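Local coordinates for sensor protein (Bacteroides thetaiotaomicron, PDB 2X7X) that binds beta-D-fructose through its periplasmic domain and, as part of a hybrid two-component sensor, probably relays the signal by histidine kinase activity, at residues 119-124 against 217-222; 111-116 against 241-246; 129-134 against 189-194. All blocks are in the same frame, centred on the assembly; numbering follows the deposited sequence.

Contact 1 (119-124 against 217-222). With FRU (beta-D-fructofuranose), chain E.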
loop_
_atom_site.group_PDB
_atom_site.type_symbol
_atom_site.label_atom_id
_atom_site.label_comp_id
_atom_site.label_asym_id
_atom_site.label_seq_id
_atom_site.Cartn_x
_atom_site.Cartn_y
_atom_site.Cartn_z
ATOM N N ASN A 119 -20.974 -4.449 -10.770
ATOM C CA ASN A 119 -21.116 -5.554 -9.826
ATOM C C ASN A 119 -21.062 -5.066 -8.379
ATOM O O ASN A 119 -21.835 -5.523 -7.548
ATOM C CB ASN A 119 -20.103 -6.690 -10.062
ATOM C CG ASN A 119 -20.451 -7.579 -11.282
ATOM O OD1 ASN A 119 -21.606 -7.684 -11.707
ATOM N ND2 ASN A 119 -19.423 -8.200 -11.854
ATOM N N TYR A 120 -20.161 -4.134 -8.091
ATOM C CA TYR A 120 -20.020 -3.620 -6.751
ATOM C C TYR A 120 -21.292 -2.884 -6.286
ATOM O O TYR A 120 -21.738 -3.075 -5.155
ATOM C CB TYR A 120 -18.779 -2.731 -6.636
ATOM C CG TYR A 120 -18.665 -2.080 -5.286
ATOM C CD1 TYR A 120 -17.886 -2.645 -4.283
ATOM C CD2 TYR A 120 -19.377 -0.906 -5.002
ATOM C CE1 TYR A 120 -17.809 -2.045 -3.026
ATOM C CE2 TYR A 120 -19.306 -0.309 -3.766
ATOM C CZ TYR A 120 -18.524 -0.877 -2.781
ATOM O OH TYR A 120 -18.469 -0.267 -1.546
ATOM N N ILE A 121 -21.873 -2.064 -7.153
ATOM C CA ILE A 121 -23.107 -1.382 -6.835
ATOM C C ILE A 121 -24.287 -2.358 -6.652
ATOM O O ILE A 121 -25.090 -2.214 -5.712
ATOM C CB ILE A 121 -23.442 -0.312 -7.893
ATOM C CG1 ILE A 121 -22.349 0.775 -7.933
ATOM C CG2 ILE A 121 -24.805 0.312 -7.610
ATOM C CD1 ILE A 121 -22.452 1.760 -9.096
ATOM N N ALA A 122 -24.398 -3.345 -7.544
ATOM C CA ALA A 122 -25.503 -4.312 -7.492
ATOM C C ALA A 122 -25.467 -5.107 -6.198
ATOM O O ALA A 122 -26.510 -5.395 -5.610
ATOM C CB ALA A 122 -25.478 -5.248 -8.703
ATOM N N SER A 123 -24.262 -5.439 -5.758
ATOM C CA SER A 123 -24.051 -6.161 -4.519
ATOM C C SER A 123 -24.391 -5.277 -3.309
ATOM O O SER A 123 -25.036 -5.722 -2.365
ATOM C CB SER A 123 -22.604 -6.684 -4.478
ATOM O OG SER A 123 -22.162 -6.978 -3.166
ATOM N N SER A 124 -23.986 -4.009 -3.364
ATOM C CA SER A 124 -24.194 -3.082 -2.269
ATOM C C SER A 124 -25.659 -2.676 -2.102
ATOM O O SER A 124 -26.117 -2.443 -0.978
ATOM C CB SER A 124 -23.310 -1.852 -2.454
ATOM O OG SER A 124 -23.586 -0.882 -1.460
ATOM N N ILE A 217 -25.073 5.811 -2.404
ATOM C CA ILE A 217 -23.641 5.544 -2.353
ATOM C C ILE A 217 -22.954 6.213 -3.538
ATOM O O ILE A 217 -23.600 6.484 -4.565
ATOM C CB ILE A 217 -23.340 4.032 -2.395
ATOM C CG1 ILE A 217 -23.880 3.412 -3.694
ATOM C CG2 ILE A 217 -23.840 3.328 -1.099
ATOM C CD1 ILE A 217 -23.192 2.136 -4.067
ATOM N N PHE A 218 -21.654 6.476 -3.394
ATOM C CA PHE A 218 -20.863 7.121 -4.446
ATOM C C PHE A 218 -19.694 6.247 -4.868
ATOM O O PHE A 218 -18.889 5.819 -4.030
ATOM C CB PHE A 218 -20.371 8.510 -4.007
ATOM C CG PHE A 218 -21.483 9.499 -3.783
ATOM C CD1 PHE A 218 -21.842 10.409 -4.789
ATOM C CD2 PHE A 218 -22.210 9.503 -2.582
ATOM C CE1 PHE A 218 -22.908 11.314 -4.587
ATOM C CE2 PHE A 218 -23.264 10.403 -2.379
ATOM C CZ PHE A 218 -23.613 11.301 -3.373
ATOM N N VAL A 219 -19.610 5.977 -6.174
ATOM C CA VAL A 219 -18.502 5.185 -6.720
ATOM C C VAL A 219 -17.759 5.939 -7.813
ATOM O O VAL A 219 -18.374 6.526 -8.701
ATOM C CB VAL A 219 -18.962 3.791 -7.217
ATOM C CG1 VAL A 219 -17.766 2.961 -7.595
ATOM C CG2 VAL A 219 -19.775 3.074 -6.132
ATOM N N GLY A 220 -16.432 5.944 -7.724
ATOM C CA GLY A 220 -15.598 6.647 -8.695
ATOM C C GLY A 220 -14.501 5.749 -9.229
ATOM O O GLY A 220 -14.448 4.565 -8.898
ATOM N N ILE A 221 -13.635 6.301 -10.074
ATOM C CA ILE A 221 -12.518 5.547 -10.636
ATOM C C ILE A 221 -11.269 6.413 -10.551
ATOM O O ILE A 221 -11.357 7.628 -10.702
ATOM C CB ILE A 221 -12.778 5.136 -12.101
ATOM C CG1 ILE A 221 -14.041 4.276 -12.207
ATOM C CG2 ILE A 221 -11.599 4.348 -12.659
ATOM C CD1 ILE A 221 -14.590 4.105 -13.613
ATOM N N ASP A 222 -10.131 5.777 -10.262
ATOM C CA ASP A 222 -8.781 6.363 -10.343
ATOM C C ASP A 222 -7.985 5.936 -9.124
ATOM O O ASP A 222 -6.896 5.362 -9.259
ATOM C CB ASP A 222 -8.774 7.891 -10.476
ATOM C CG ASP A 222 -8.947 8.374 -11.916
ATOM O OD1 ASP A 222 -8.755 7.601 -12.875
ATOM O OD2 ASP A 222 -9.291 9.559 -12.087
HETATM C C1 FRU E . -6.936 11.760 -16.164
HETATM C C2 FRU E . -8.320 11.165 -16.347
HETATM C C3 FRU E . -8.678 10.186 -15.232
HETATM C C4 FRU E . -9.424 9.103 -15.986
HETATM C C5 FRU E . -8.612 9.029 -17.271
HETATM C C6 FRU E . -9.347 8.445 -18.475
HETATM O O1 FRU E . -6.791 12.905 -17.000
HETATM O O2 FRU E . -9.264 12.236 -16.456
HETATM O O3 FRU E . -9.437 10.793 -14.176
HETATM O O4 FRU E . -9.475 7.862 -15.273
HETATM O O5 FRU E . -8.325 10.403 -17.548
HETATM O O6 FRU E . -8.432 8.317 -19.581
#
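I121 of helix 110-124 lies over V219 of strand 217-220. Their CA atoms, 8.0 Å apart, are the nearest pair between the two segments. The short helix and strand axes approach to 10.2 Å and run almost antiparallel, at 166°. No hydrogen bond crosses this gap, and the small contact is made by side chains. The CB atoms of I217 and V219 point toward the helix, while that of F218 points away. CG1 of I121 does most of the touching. Beside its own backbone N (chi1 -62°), CG1 of I121 reaches CG2 of V219 at 3.9 Å. The same I121 CG1 lies 4.2 Å from CD1 of I217. CG2 of V219 also meets CE2 of Y120 at 4.2 Å, approaching the ring at a slant. At the outer end OG of S124 rests 4.0 Å from CD1 of I217, a packing contact of a hydroxyl with a methyl. Beyond the strand the chain bends at I221 and brings D222 into the fructose site. Its carboxylate faces the O3 and O4 hydroxyls, one per oxygen. Fructose O4 gives a hydrogen bond to OD1 of D222. Fructose O3 lies implausibly close to OD2, so the exact geometry of that bond is doubtful. An alanine here removes the carboxylate, and the O3 and O4 hydroxyls would probably be left without their acceptor on this side. N196, D94 and R198 also bond the sugar. The helix spreads over more than one strand of the sheet: I121 also packs on A191 of strand 191-194, and Y120 on A241 of strand 241-244. On the other face of the sheet F218 meets Y204 of helix 199-209 edge to face, so helices cover strand 217-220 on both faces.

Contact 2 (111-116 against 241-246). With FRU (beta-D-fructofuranose), chain E.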
loop_
_atom_site.group_PDB
_atom_site.type_symbol
_atom_site.label_atom_id
_atom_site.label_comp_id
_atom_site.label_asym_id
_atom_site.label_seq_id
_atom_site.Cartn_x
_atom_site.Cartn_y
_atom_site.Cartn_z
ATOM N N TYR A 111 -13.346 -1.564 -19.765
ATOM C CA TYR A 111 -14.608 -2.290 -19.837
ATOM C C TYR A 111 -14.776 -3.105 -18.557
ATOM O O TYR A 111 -15.830 -3.078 -17.918
ATOM C CB TYR A 111 -14.631 -3.191 -21.064
ATOM C CG TYR A 111 -15.939 -3.909 -21.324
ATOM C CD1 TYR A 111 -16.233 -5.123 -20.703
ATOM C CD2 TYR A 111 -16.875 -3.390 -22.214
ATOM C CE1 TYR A 111 -17.436 -5.789 -20.951
ATOM C CE2 TYR A 111 -18.076 -4.057 -22.466
ATOM C CZ TYR A 111 -18.341 -5.253 -21.833
ATOM O OH TYR A 111 -19.520 -5.908 -22.092
ATOM N N GLU A 112 -13.716 -3.807 -18.179
ATOM C CA GLU A 112 -13.713 -4.605 -16.970
ATOM C C GLU A 112 -13.899 -3.776 -15.708
ATOM O O GLU A 112 -14.532 -4.224 -14.756
ATOM C CB GLU A 112 -12.435 -5.433 -16.890
ATOM C CG GLU A 112 -12.535 -6.719 -17.697
ATOM C CD GLU A 112 -13.754 -7.561 -17.313
ATOM O OE1 GLU A 112 -14.435 -8.056 -18.241
ATOM O OE2 GLU A 112 -14.038 -7.702 -16.088
ATOM N N ILE A 113 -13.348 -2.567 -15.703
ATOM C CA ILE A 113 -13.574 -1.629 -14.598
ATOM C C ILE A 113 -15.060 -1.271 -14.480
ATOM O O ILE A 113 -15.615 -1.303 -13.391
ATOM C CB ILE A 113 -12.667 -0.381 -14.693
ATOM C CG1 ILE A 113 -11.235 -0.791 -14.415
ATOM C CG2 ILE A 113 -13.080 0.665 -13.685
ATOM C CD1 ILE A 113 -10.219 0.224 -14.810
ATOM N N GLY A 114 -15.697 -0.986 -15.610
ATOM C CA GLY A 114 -17.115 -0.681 -15.631
ATOM C C GLY A 114 -17.890 -1.851 -15.071
ATOM O O GLY A 114 -18.760 -1.692 -14.196
ATOM N N ARG A 115 -17.551 -3.035 -15.570
ATOM C CA ARG A 115 -18.162 -4.274 -15.128
ATOM C C ARG A 115 -18.047 -4.403 -13.621
ATOM O O ARG A 115 -19.055 -4.600 -12.942
ATOM C CB ARG A 115 -17.475 -5.430 -15.809
ATOM C CG ARG A 115 -18.266 -6.702 -15.847
ATOM C CD ARG A 115 -17.297 -7.886 -15.846
ATOM N NE ARG A 115 -17.950 -9.098 -16.299
ATOM C CZ ARG A 115 -18.406 -9.268 -17.536
ATOM N NH1 ARG A 115 -18.992 -10.414 -17.881
ATOM N NH2 ARG A 115 -18.262 -8.289 -18.429
ATOM N N SER A 116 -16.825 -4.259 -13.101
ATOM C CA SER A 116 -16.576 -4.237 -11.663
ATOM C C SER A 116 -17.407 -3.197 -10.904
ATOM O O SER A 116 -17.873 -3.462 -9.788
ATOM C CB SER A 116 -15.113 -3.951 -11.391
ATOM O OG SER A 116 -14.307 -5.004 -11.813
ATOM N N ALA A 241 -16.627 3.762 -2.694
ATOM C CA ALA A 241 -15.668 2.915 -3.388
ATOM C C ALA A 241 -15.061 3.655 -4.567
ATOM O O ALA A 241 -15.670 4.566 -5.131
ATOM C CB ALA A 241 -16.325 1.597 -3.858
ATOM N N THR A 242 -13.851 3.262 -4.929
ATOM C CA THR A 242 -13.239 3.714 -6.166
ATOM C C THR A 242 -12.294 2.635 -6.689
ATOM O O THR A 242 -11.850 1.779 -5.935
ATOM C CB THR A 242 -12.548 5.090 -6.016
ATOM O OG1 THR A 242 -12.078 5.527 -7.297
ATOM C CG2 THR A 242 -11.388 5.029 -5.006
ATOM N N PHE A 243 -12.027 2.652 -7.988
ATOM C CA PHE A 243 -11.218 1.602 -8.610
ATOM C C PHE A 243 -9.894 2.146 -9.064
ATOM O O PHE A 243 -9.829 3.255 -9.601
ATOM C CB PHE A 243 -11.978 0.945 -9.764
ATOM C CG PHE A 243 -13.067 0.046 -9.300
ATOM C CD1 PHE A 243 -12.842 -1.319 -9.171
ATOM C CD2 PHE A 243 -14.299 0.575 -8.912
ATOM C CE1 PHE A 243 -13.850 -2.159 -8.707
ATOM C CE2 PHE A 243 -15.309 -0.235 -8.443
ATOM C CZ PHE A 243 -15.098 -1.608 -8.345
ATOM N N ILE A 244 -8.837 1.384 -8.814
ATOM C CA ILE A 244 -7.495 1.781 -9.201
ATOM C C ILE A 244 -7.410 1.895 -10.710
ATOM O O ILE A 244 -7.629 0.916 -11.421
ATOM C CB ILE A 244 -6.434 0.781 -8.691
ATOM C CG1 ILE A 244 -6.290 0.908 -7.164
ATOM C CG2 ILE A 244 -5.091 0.989 -9.416
ATOM C CD1 ILE A 244 -5.178 0.063 -6.568
ATOM N N TYR A 245 -7.144 3.098 -11.200
ATOM C CA TYR A 245 -6.802 3.277 -12.602
ATOM C C TYR A 245 -5.329 3.648 -12.666
ATOM O O TYR A 245 -4.958 4.814 -12.446
ATOM C CB TYR A 245 -7.685 4.322 -13.284
ATOM C CG TYR A 245 -7.561 4.295 -14.794
ATOM C CD1 TYR A 245 -7.834 3.119 -15.515
ATOM C CD2 TYR A 245 -7.165 5.422 -15.504
ATOM C CE1 TYR A 245 -7.722 3.073 -16.910
ATOM C CE2 TYR A 245 -7.052 5.390 -16.896
ATOM C CZ TYR A 245 -7.333 4.210 -17.591
ATOM O OH TYR A 245 -7.236 4.153 -18.969
ATOM N N PRO A 246 -4.479 2.650 -12.930
ATOM C CA PRO A 246 -3.033 2.795 -12.693
ATOM C C PRO A 246 -2.330 3.641 -13.740
ATOM O O PRO A 246 -2.623 3.547 -14.937
ATOM C CB PRO A 246 -2.514 1.354 -12.721
ATOM C CG PRO A 246 -3.494 0.608 -13.597
ATOM C CD PRO A 246 -4.837 1.314 -13.437
HETATM C C1 FRU E . -6.936 11.760 -16.164
HETATM C C2 FRU E . -8.320 11.165 -16.347
HETATM C C3 FRU E . -8.678 10.186 -15.232
HETATM C C4 FRU E . -9.424 9.103 -15.986
HETATM C C5 FRU E . -8.612 9.029 -17.271
HETATM C C6 FRU E . -9.347 8.445 -18.475
HETATM O O1 FRU E . -6.791 12.905 -17.000
HETATM O O2 FRU E . -9.264 12.236 -16.456
HETATM O O3 FRU E . -9.437 10.793 -14.176
HETATM O O4 FRU E . -9.475 7.862 -15.273
HETATM O O5 FRU E . -8.325 10.403 -17.548
HETATM O O6 FRU E . -8.432 8.317 -19.581
#
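The helix-on-sheet packing of I113 and S116 against F243 and Y245 belongs to the second lobe of a periplasmic binding protein fold, next to the sugar cleft. Helix 110-124 packs along strand 241-244, nearly antiparallel to it. The axes are 9.8 Å apart at 159°, and the closest CA atoms are those of I113 and F243. I113 uses two branches. CG2 of I113 lies 4.1 Å from CB of F243, and the two side chains run alongside each other, pointing opposite ways. CD1 of I113 meets CD1 of Y245 at 3.8 Å, the side chains roughly perpendicular to each other. One turn on, CB of S116 sits 3.5 Å from CE1 of F243 and approaches the ring obliquely. OG of S116 is turned back beside its own backbone N (chi1 -67°) and donates to O of E112 at 3.1 Å. S116 N bonds the same carbonyl from the opposite face of its plane. The hydroxyl thus bonds back within the helix, and CB packs against the phenyl ring. Y245 links this packing to the ligand. Its ring passes fructose O4 at 3.4 Å from CD2 of Y245, a contact without a hydrogen bond. Its OH is bonded to D94, a fructose-binding residue from the other lobe, and to N110. R146 makes a cation-pi contact with the ring, and W19 also meets it. With its ring touched by I113 and its OH held at the far end, Y245 probably has little freedom to turn. Both segments adjoin interlobe crossings of the chain: the helix follows strand 104-108 of the first lobe, and Y245 leads back toward that lobe. Such crossings beside a ligand cleft are characteristic of the two-lobed periplasmic binding proteins.

Contact 3 (129-134 against 189-194)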
loop_
_atom_site.group_PDB
_atom_site.type_symbol
_atom_site.label_atom_id
_atom_site.label_comp_id
_atom_site.label_asym_id
_atom_site.label_seq_id
_atom_site.Cartn_x
_atom_site.Cartn_y
_atom_site.Cartn_z
ATOM N N GLY A 129 -32.446 -1.083 -6.955
ATOM C CA GLY A 129 -32.197 0.342 -6.815
ATOM C C GLY A 129 -31.952 1.138 -8.086
ATOM O O GLY A 129 -31.735 0.575 -9.169
ATOM N N ASN A 130 -31.983 2.462 -7.936
ATOM C CA ASN A 130 -31.815 3.383 -9.051
ATOM C C ASN A 130 -30.422 4.010 -9.072
ATOM O O ASN A 130 -29.956 4.525 -8.054
ATOM C CB ASN A 130 -32.854 4.495 -8.965
ATOM C CG ASN A 130 -34.270 3.983 -9.049
ATOM O OD1 ASN A 130 -34.569 3.011 -9.753
ATOM N ND2 ASN A 130 -35.163 4.648 -8.335
ATOM N N ILE A 131 -29.780 3.969 -10.234
ATOM C CA ILE A 131 -28.428 4.490 -10.415
ATOM C C ILE A 131 -28.454 5.662 -11.392
ATOM O O ILE A 131 -29.182 5.620 -12.398
ATOM C CB ILE A 131 -27.461 3.418 -11.011
ATOM C CG1 ILE A 131 -27.579 2.088 -10.274
ATOM C CG2 ILE A 131 -26.011 3.916 -11.011
ATOM C CD1 ILE A 131 -26.694 0.977 -10.877
ATOM N N VAL A 132 -27.672 6.699 -11.100
ATOM C CA VAL A 132 -27.373 7.714 -12.104
ATOM C C VAL A 132 -25.888 7.616 -12.486
ATOM O O VAL A 132 -25.051 7.298 -11.625
ATOM C CB VAL A 132 -27.800 9.148 -11.660
ATOM C CG1 VAL A 132 -29.303 9.221 -11.495
ATOM C CG2 VAL A 132 -27.123 9.577 -10.359
ATOM N N GLU A 133 -25.576 7.862 -13.766
ATOM C CA GLU A 133 -24.210 7.780 -14.308
ATOM C C GLU A 133 -23.726 9.126 -14.796
ATOM O O GLU A 133 -24.426 9.816 -15.518
ATOM C CB GLU A 133 -24.132 6.781 -15.467
ATOM C CG GLU A 133 -22.714 6.477 -15.960
ATOM C CD GLU A 133 -22.653 5.454 -17.098
ATOM O OE1 GLU A 133 -23.650 5.288 -17.831
ATOM O OE2 GLU A 133 -21.591 4.825 -17.295
ATOM N N LEU A 134 -22.513 9.493 -14.401
ATOM C CA LEU A 134 -21.862 10.706 -14.867
ATOM C C LEU A 134 -20.564 10.310 -15.577
ATOM O O LEU A 134 -19.593 9.879 -14.959
ATOM C CB LEU A 134 -21.627 11.662 -13.690
ATOM C CG LEU A 134 -22.895 12.194 -12.983
ATOM C CD1 LEU A 134 -22.642 12.648 -11.553
ATOM C CD2 LEU A 134 -23.543 13.329 -13.754
ATOM N N ILE A 189 -32.840 8.189 -5.728
ATOM C CA ILE A 189 -31.548 7.806 -6.270
ATOM C C ILE A 189 -30.739 7.028 -5.215
ATOM O O ILE A 189 -30.474 7.522 -4.123
ATOM C CB ILE A 189 -30.742 9.040 -6.794
ATOM C CG1 ILE A 189 -31.525 9.790 -7.889
ATOM C CG2 ILE A 189 -29.372 8.601 -7.325
ATOM C CD1 ILE A 189 -30.975 11.193 -8.203
ATOM N N ASP A 190 -30.337 5.811 -5.551
ATOM C CA ASP A 190 -29.640 4.956 -4.590
ATOM C C ASP A 190 -28.121 4.876 -4.820
ATOM O O ASP A 190 -27.376 4.438 -3.941
ATOM C CB ASP A 190 -30.292 3.560 -4.555
ATOM C CG ASP A 190 -31.807 3.635 -4.421
ATOM O OD1 ASP A 190 -32.301 4.175 -3.411
ATOM O OD2 ASP A 190 -32.511 3.182 -5.342
ATOM N N ALA A 191 -27.666 5.323 -5.989
ATOM C CA ALA A 191 -26.247 5.236 -6.328
ATOM C C ALA A 191 -25.825 6.180 -7.424
ATOM O O ALA A 191 -26.540 6.382 -8.409
ATOM C CB ALA A 191 -25.865 3.807 -6.712
ATOM N N VAL A 192 -24.628 6.726 -7.255
ATOM C CA VAL A 192 -23.984 7.537 -8.281
ATOM C C VAL A 192 -22.768 6.776 -8.775
ATOM O O VAL A 192 -21.915 6.374 -7.983
ATOM C CB VAL A 192 -23.578 8.941 -7.713
ATOM C CG1 VAL A 192 -22.947 9.822 -8.784
ATOM C CG2 VAL A 192 -24.801 9.615 -7.122
ATOM N N TYR A 193 -22.710 6.562 -10.080
ATOM C CA TYR A 193 -21.526 6.013 -10.728
ATOM C C TYR A 193 -20.849 7.156 -11.439
ATOM O O TYR A 193 -21.390 7.684 -12.411
ATOM C CB TYR A 193 -21.925 4.947 -11.741
ATOM C CG TYR A 193 -20.810 4.395 -12.620
ATOM C CD1 TYR A 193 -19.450 4.488 -12.248
ATOM C CD2 TYR A 193 -21.125 3.735 -13.810
ATOM C CE1 TYR A 193 -18.444 3.957 -13.057
ATOM C CE2 TYR A 193 -20.138 3.202 -14.623
ATOM C CZ TYR A 193 -18.809 3.308 -14.254
ATOM O OH TYR A 193 -17.864 2.760 -15.092
ATOM N N ALA A 194 -19.671 7.538 -10.950
ATOM C CA ALA A 194 -18.897 8.623 -11.535
ATOM C C ALA A 194 -17.673 8.028 -12.209
ATOM O O ALA A 194 -16.991 7.187 -11.619
ATOM C CB ALA A 194 -18.486 9.597 -10.448
#
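N130 N donates to OD2 of D190 at 2.7 Å in a nearly straight bond of 168°, which uses the lone pair directed away from the other carboxylate oxygen. OD2 also forms a salt bridge with K188. In return O of N130 accepts from D190 N at 2.8 Å and weakly from A191 N. Regular parallel pairing follows: V132 N bonds A191 O, Y193 N bonds V132 O, and L134 N bonds Y193 O, each at 2.9 Å. On one face E133 and Y193 run alongside each other, with carboxylate and ring planes 18° apart. OE2 of E133 is 3.4 Å from CE2 of Y193. This buried carboxylate is bonded through OE1 to H147 and through OE2 to H195, while Y193 OH bonds the backbone O of R146. I131 CG2 packs on A191 CB on the same face. The contacts across the opposite face are apolar. CG2 of V132 meets CG2 of I189 at 3.9 Å and CG2 of V192 at 4.0 Å, and CD1 of L134 touches CG1 of V192. Helices 172-185 and 199-209 cover this face. The E133 face thus buries a carboxylate bonded by two histidines, which would probably favour its charged form, and holds the backbone of a fructose-binding arginine.

How the contacts relate
All three contacts lie in the second lobe, on the mixed sheet in which strands 128-135, 191-194, 217-220 and 241-244 are successive neighbours. Contacts 1 and 2 share helix 110-124 and are 9 Å apart between centres. Contact 3 is 9 Å from contact 1 and 15 Å from contact 2. Along the chain, contact 2 spans the longest loop, contact 1 falls within it, and contact 3 within that. Strand 128-135 follows the helix directly. Contact 3 pairs strands within the sheet, while contacts 1 and 2 lay the helix over it. D222 and Y245, at the ends of neighbouring strands, bring this packed core up to the fructose site, probably joined by backbone hydrogen bonds of D222 with F243 and Y245.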